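Local coordinates for protein cellulase (Bacillus sp. BG-CS10, PDB 5E09) that probably hydrolyses internal beta-1,4-glycosidic bonds of cellulose, using a TIM-barrel catalytic domain joined to two further modules, one a family 46 carbohydrate-binding module, at residues 345-350 with 455-460; 435-440 with 512-517. All blocks are in the same frame, centred on the assembly; numbering follows the deposited sequence.

From the N terminus the chain first builds the eight-stranded catalytic barrel. It then enters the X2 module, where strand 347-351 supplies the first half of contact 1. Segment 435-440 follows at the start of the last module. The chain returns at 455-460, closing contact 1 and joining the X2 module to the carbohydrate-binding module. It returns again at 512-517, closing contact 2 within that module. The two loops cross rather than nest. Their centres lie about 14 Å apart. Strands 458-465 and 509-516 are neighbours in one sheet, and A459 and T460 both face H515 in a classic beta bulge. Contact 1 is an interface between modules; contact 2 is interior.

Contact 1: 345-350 with 455-460; sequences SNLIHV and GDSVAT
H349 and D456 meet through a water molecule, the main polar link between these two segments. H349 NE2 lies 2.8 Å from water 1, which also reaches D456 OD1. The modelled water-to-OD1 distance is shorter than expected, so the exact position of the water is doubtful. S457 OG lies on the same water at 3.3 Å. H349 NE2 and D456 OD1 are themselves 4.4 Å apart, and any charge attraction between them would depend on the state of the histidine. The histidine CG stands beside the backbone N (chi1 -59°), and this directs the ring from its strand to the water. The contact is a small interface between modules: 347-351 is an edge strand of the X2 module, and 455-457 is the loop leading into strand 458-465 of the carbohydrate-binding module. Next to the water, L347 CD1 comes to 4.5 Å from S457 OG, a methyl and a hydroxyl at the limit of contact. D456 is held from its own side. S457 N gives a hydrogen bond to D456 OD1 (2.8 Å) on the anti side, 27° out of the carboxylate plane. D456 OD2 bonds to S518 OG, so both carboxylate oxygens have partners. S457 also packs on Y490 and W517. On the X2 side, L347 N donates to S345 OG at 2.8 Å, forming an ST turn at the start of the strand.

Contact 2: 435-440 with 512-517; sequences PTLENT and LTFHFW
P435 sets the CB-CG edge of its ring on one face of F516, in a CH-pi contact. P435 CG is 3.6 Å from the centroid of the F516 ring and only 8° off its normal. P435 CB sits nearer the outer end of the same face, 3.6 Å from F516 CZ. Both segments belong to one antiparallel sheet of the carbohydrate-binding module, which curls so that strands 436-443 and 509-516 face each other although two strands separate them in the sheet order. This is consistent with the beta-sandwich fold of such modules. The second pair lies further along the strands. There L437 CD1 reaches F514 CD2 at 3.9 Å and F514 CE2 at 4.0 Å, so one methyl meets the CD2-CE2 bond of the ring obliquely. T436 lies between P435 and L437 and points the other way, as expected for alternating residues of a strand. Both phenylalanines have CG beside the backbone N, F516 with chi1 -68°, and both rings project from their strand to the facing segment. With an alanine at F516, P435 would probably lose the aromatic face it rests on, leaving a gap beneath the proline. All four of the touching side chains are buried. In the next shell F516 also packs on V458, V522 and D456, while F514 meets M461 and L437 meets A451. Backbone bonds from T436 to H452 and from L512 to Y524 fix the strands themselves. Next to F514 on its strand, T513 OG1 is hydrogen-bonded to E523 OE2.

Contact 1: 345-350 with 455-460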
loop_
_atom_site.group_PDB
_atom_site.type_symbol
_atom_site.label_atom_id
_atom_site.label_comp_id
_atom_site.label_asym_id
_atom_site.label_seq_id
_atom_site.Cartn_x
_atom_site.Cartn_y
_atom_site.Cartn_z
ATOM N N SER A 345 -14.272 0.120 -15.049
ATOM C CA SER A 345 -14.892 0.035 -13.737
ATOM C C SER A 345 -15.152 -1.430 -13.389
ATOM O O SER A 345 -15.283 -2.270 -14.284
ATOM C CB SER A 345 -16.194 0.837 -13.715
ATOM O OG SER A 345 -16.984 0.497 -12.589
ATOM N N ASN A 346 -15.215 -1.747 -12.099
ATOM C CA ASN A 346 -15.580 -3.096 -11.687
ATOM C C ASN A 346 -17.055 -3.130 -11.308
ATOM O O ASN A 346 -17.547 -4.109 -10.753
ATOM C CB ASN A 346 -14.712 -3.576 -10.520
ATOM C CG ASN A 346 -15.116 -2.951 -9.198
ATOM O OD1 ASN A 346 -15.352 -1.749 -9.115
ATOM N ND2 ASN A 346 -15.201 -3.767 -8.161
ATOM N N LEU A 347 -17.753 -2.041 -11.617
ATOM C CA LEU A 347 -19.164 -1.899 -11.292
ATOM C C LEU A 347 -20.015 -1.741 -12.549
ATOM O O LEU A 347 -19.608 -1.092 -13.513
ATOM C CB LEU A 347 -19.386 -0.690 -10.380
ATOM C CG LEU A 347 -18.571 -0.602 -9.088
ATOM C CD1 LEU A 347 -18.952 0.655 -8.322
ATOM C CD2 LEU A 347 -18.766 -1.844 -8.221
ATOM N N ILE A 348 -21.202 -2.338 -12.521
ATOM C CA ILE A 348 -22.230 -2.110 -13.525
ATOM C C ILE A 348 -23.486 -1.601 -12.832
ATOM O O ILE A 348 -24.120 -2.334 -12.070
ATOM C CB ILE A 348 -22.573 -3.387 -14.294
ATOM C CG1 ILE A 348 -21.346 -3.919 -15.028
ATOM C CG2 ILE A 348 -23.720 -3.136 -15.264
ATOM C CD1 ILE A 348 -21.575 -5.282 -15.642
ATOM N N HIS A 349 -23.846 -0.349 -13.089
ATOM C CA HIS A 349 -25.012 0.239 -12.444
ATOM C C HIS A 349 -26.268 0.155 -13.300
ATOM O O HIS A 349 -26.258 0.486 -14.484
ATOM C CB HIS A 349 -24.749 1.701 -12.082
ATOM C CG HIS A 349 -23.588 1.889 -11.153
ATOM N ND1 HIS A 349 -22.307 2.095 -11.605
ATOM C CD2 HIS A 349 -23.525 1.885 -9.802
ATOM C CE1 HIS A 349 -21.496 2.222 -10.566
ATOM N NE2 HIS A 349 -22.205 2.096 -9.464
ATOM N N VAL A 350 -27.350 -0.282 -12.674
ATOM C CA VAL A 350 -28.657 -0.278 -13.299
ATOM C C VAL A 350 -29.640 0.438 -12.380
ATOM O O VAL A 350 -29.793 0.076 -11.215
ATOM C CB VAL A 350 -29.141 -1.707 -13.594
ATOM C CG1 VAL A 350 -30.607 -1.711 -13.990
ATOM C CG2 VAL A 350 -28.276 -2.349 -14.679
ATOM N N GLY A 455 -27.859 1.246 -2.635
ATOM C CA GLY A 455 -27.023 0.453 -3.521
ATOM C C GLY A 455 -25.854 1.204 -4.135
ATOM O O GLY A 455 -25.097 0.647 -4.925
ATOM N N ASP A 456 -25.692 2.469 -3.770
ATOM C CA ASP A 456 -24.615 3.278 -4.331
ATOM C C ASP A 456 -23.456 3.388 -3.333
ATOM O O ASP A 456 -23.598 3.003 -2.175
ATOM C CB ASP A 456 -25.142 4.662 -4.710
ATOM C CG ASP A 456 -24.436 5.245 -5.911
ATOM O OD1 ASP A 456 -23.310 4.796 -6.220
ATOM O OD2 ASP A 456 -25.008 6.163 -6.538
ATOM N N SER A 457 -22.309 3.896 -3.777
ATOM C CA SER A 457 -21.159 4.024 -2.885
ATOM C C SER A 457 -20.449 5.366 -3.059
ATOM O O SER A 457 -20.290 5.858 -4.180
ATOM C CB SER A 457 -20.171 2.866 -3.100
ATOM O OG SER A 457 -19.716 2.790 -4.440
ATOM N N VAL A 458 -20.040 5.955 -1.935
ATOM C CA VAL A 458 -19.396 7.261 -1.936
ATOM C C VAL A 458 -17.963 7.179 -2.446
ATOM O O VAL A 458 -17.134 6.443 -1.907
ATOM C CB VAL A 458 -19.385 7.891 -0.530
ATOM C CG1 VAL A 458 -18.732 9.256 -0.568
ATOM C CG2 VAL A 458 -20.801 7.994 0.013
ATOM N N ALA A 459 -17.683 7.940 -3.496
ATOM C CA ALA A 459 -16.337 8.040 -4.041
ATOM C C ALA A 459 -15.567 9.118 -3.292
ATOM O O ALA A 459 -14.447 8.888 -2.834
ATOM C CB ALA A 459 -16.377 8.351 -5.534
ATOM N N THR A 460 -16.178 10.293 -3.158
ATOM C CA THR A 460 -15.496 11.392 -2.482
ATOM C C THR A 460 -16.456 12.501 -2.057
ATOM O O THR A 460 -17.660 12.378 -2.233
ATOM C CB THR A 460 -14.385 11.991 -3.369
ATOM O OG1 THR A 460 -13.692 13.012 -2.643
ATOM C CG2 THR A 460 -14.965 12.571 -4.655
HETATM O O HOH W 1 -21.926 2.924 -6.834
#

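Contact 2: 435-440 with 512-517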
loop_
_atom_site.group_PDB
_atom_site.type_symbol
_atom_site.label_atom_id
_atom_site.label_comp_id
_atom_site.label_asym_id
_atom_site.label_seq_id
_atom_site.Cartn_x
_atom_site.Cartn_y
_atom_site.Cartn_z
ATOM N N PRO A 435 -29.197 8.093 -4.253
ATOM C CA PRO A 435 -28.920 8.149 -2.810
ATOM C C PRO A 435 -29.554 9.377 -2.141
ATOM O O PRO A 435 -29.710 10.423 -2.769
ATOM C CB PRO A 435 -27.384 8.202 -2.739
ATOM C CG PRO A 435 -26.942 8.694 -4.065
ATOM C CD PRO A 435 -27.969 8.211 -5.061
ATOM N N THR A 436 -29.904 9.236 -0.868
ATOM C CA THR A 436 -30.669 10.242 -0.141
ATOM C C THR A 436 -30.078 10.511 1.244
ATOM O O THR A 436 -29.693 9.582 1.955
ATOM C CB THR A 436 -32.152 9.799 0.006
ATOM O OG1 THR A 436 -32.732 9.650 -1.293
ATOM C CG2 THR A 436 -32.969 10.809 0.800
ATOM N N LEU A 437 -30.007 11.786 1.619
ATOM C CA LEU A 437 -29.545 12.167 2.946
ATOM C C LEU A 437 -30.661 12.830 3.744
ATOM O O LEU A 437 -31.646 13.295 3.175
ATOM C CB LEU A 437 -28.348 13.105 2.840
ATOM C CG LEU A 437 -27.197 12.567 1.999
ATOM C CD1 LEU A 437 -26.159 13.650 1.781
ATOM C CD2 LEU A 437 -26.589 11.343 2.664
ATOM N N GLU A 438 -30.496 12.879 5.062
ATOM C CA GLU A 438 -31.504 13.454 5.943
ATOM C C GLU A 438 -30.972 14.600 6.800
ATOM O O GLU A 438 -29.768 14.719 7.027
ATOM C CB GLU A 438 -32.079 12.370 6.852
ATOM C CG GLU A 438 -32.789 11.258 6.103
ATOM C CD GLU A 438 -33.366 10.211 7.031
ATOM O OE1 GLU A 438 -33.272 10.394 8.263
ATOM O OE2 GLU A 438 -33.911 9.204 6.531
ATOM N N ASN A 439 -31.884 15.442 7.276
ATOM C CA ASN A 439 -31.541 16.466 8.258
ATOM C C ASN A 439 -31.013 15.835 9.536
ATOM O O ASN A 439 -31.405 14.720 9.900
ATOM C CB ASN A 439 -32.753 17.338 8.586
ATOM C CG ASN A 439 -33.318 18.024 7.368
ATOM O OD1 ASN A 439 -32.605 18.276 6.401
ATOM N ND2 ASN A 439 -34.609 18.331 7.404
ATOM N N THR A 440 -30.125 16.541 10.221
ATOM C CA THR A 440 -29.627 16.032 11.489
ATOM C C THR A 440 -29.094 17.174 12.335
ATOM O O THR A 440 -28.888 18.277 11.843
ATOM C CB THR A 440 -28.523 14.965 11.287
ATOM O OG1 THR A 440 -28.163 14.389 12.550
ATOM C CG2 THR A 440 -27.293 15.582 10.655
ATOM N N LEU A 512 -21.532 20.791 1.226
ATOM C CA LEU A 512 -20.917 19.511 0.914
ATOM C C LEU A 512 -21.524 18.934 -0.358
ATOM O O LEU A 512 -22.747 18.986 -0.566
ATOM C CB LEU A 512 -21.083 18.506 2.065
ATOM C CG LEU A 512 -20.738 18.923 3.497
ATOM C CD1 LEU A 512 -21.101 17.816 4.480
ATOM C CD2 LEU A 512 -19.272 19.299 3.626
ATOM N N THR A 513 -20.662 18.380 -1.203
ATOM C CA THR A 513 -21.097 17.684 -2.401
ATOM C C THR A 513 -20.556 16.270 -2.379
ATOM O O THR A 513 -19.359 16.072 -2.547
ATOM C CB THR A 513 -20.603 18.382 -3.683
ATOM O OG1 THR A 513 -20.983 19.760 -3.661
ATOM C CG2 THR A 513 -21.183 17.702 -4.928
ATOM N N PHE A 514 -21.419 15.284 -2.168
ATOM C CA PHE A 514 -20.968 13.894 -2.210
ATOM C C PHE A 514 -20.994 13.331 -3.635
ATOM O O PHE A 514 -22.030 13.361 -4.313
ATOM C CB PHE A 514 -21.813 13.030 -1.276
ATOM C CG PHE A 514 -21.637 13.369 0.178
ATOM C CD1 PHE A 514 -20.622 12.785 0.918
ATOM C CD2 PHE A 514 -22.478 14.281 0.800
ATOM C CE1 PHE A 514 -20.453 13.093 2.257
ATOM C CE2 PHE A 514 -22.317 14.599 2.141
ATOM C CZ PHE A 514 -21.299 14.001 2.870
ATOM N N HIS A 515 -19.833 12.848 -4.076
ATOM C CA HIS A 515 -19.684 12.173 -5.361
ATOM C C HIS A 515 -19.739 10.658 -5.178
ATOM O O HIS A 515 -18.911 10.073 -4.450
ATOM C CB HIS A 515 -18.360 12.554 -6.040
ATOM C CG HIS A 515 -18.219 14.016 -6.342
ATOM N ND1 HIS A 515 -18.051 14.499 -7.623
ATOM C CD2 HIS A 515 -18.194 15.099 -5.527
ATOM C CE1 HIS A 515 -17.938 15.815 -7.585
ATOM N NE2 HIS A 515 -18.024 16.204 -6.325
ATOM N N PHE A 516 -20.708 10.044 -5.857
ATOM C CA PHE A 516 -20.922 8.598 -5.847
ATOM C C PHE A 516 -20.380 7.951 -7.118
ATOM O O PHE A 516 -20.239 8.612 -8.144
ATOM C CB PHE A 516 -22.410 8.276 -5.701
ATOM C CG PHE A 516 -22.981 8.646 -4.372
ATOM C CD1 PHE A 516 -23.343 9.955 -4.098
ATOM C CD2 PHE A 516 -23.156 7.684 -3.390
ATOM C CE1 PHE A 516 -23.866 10.299 -2.865
ATOM C CE2 PHE A 516 -23.684 8.024 -2.156
ATOM C CZ PHE A 516 -24.033 9.332 -1.894
ATOM N N TRP A 517 -20.096 6.654 -7.051
ATOM C CA TRP A 517 -19.513 5.940 -8.189
ATOM C C TRP A 517 -20.498 5.672 -9.327
ATOM O O TRP A 517 -20.092 5.344 -10.438
ATOM C CB TRP A 517 -18.892 4.627 -7.711
ATOM C CG TRP A 517 -17.541 4.864 -7.131
ATOM C CD1 TRP A 517 -17.182 4.799 -5.810
ATOM C CD2 TRP A 517 -16.374 5.255 -7.842
ATOM N NE1 TRP A 517 -15.852 5.111 -5.666
ATOM C CE2 TRP A 517 -15.322 5.399 -6.918
ATOM C CE3 TRP A 517 -16.094 5.496 -9.200
ATOM C CZ2 TRP A 517 -14.031 5.760 -7.270
ATOM C CZ3 TRP A 517 -14.812 5.860 -9.564
ATOM C CH2 TRP A 517 -13.795 5.989 -8.604
#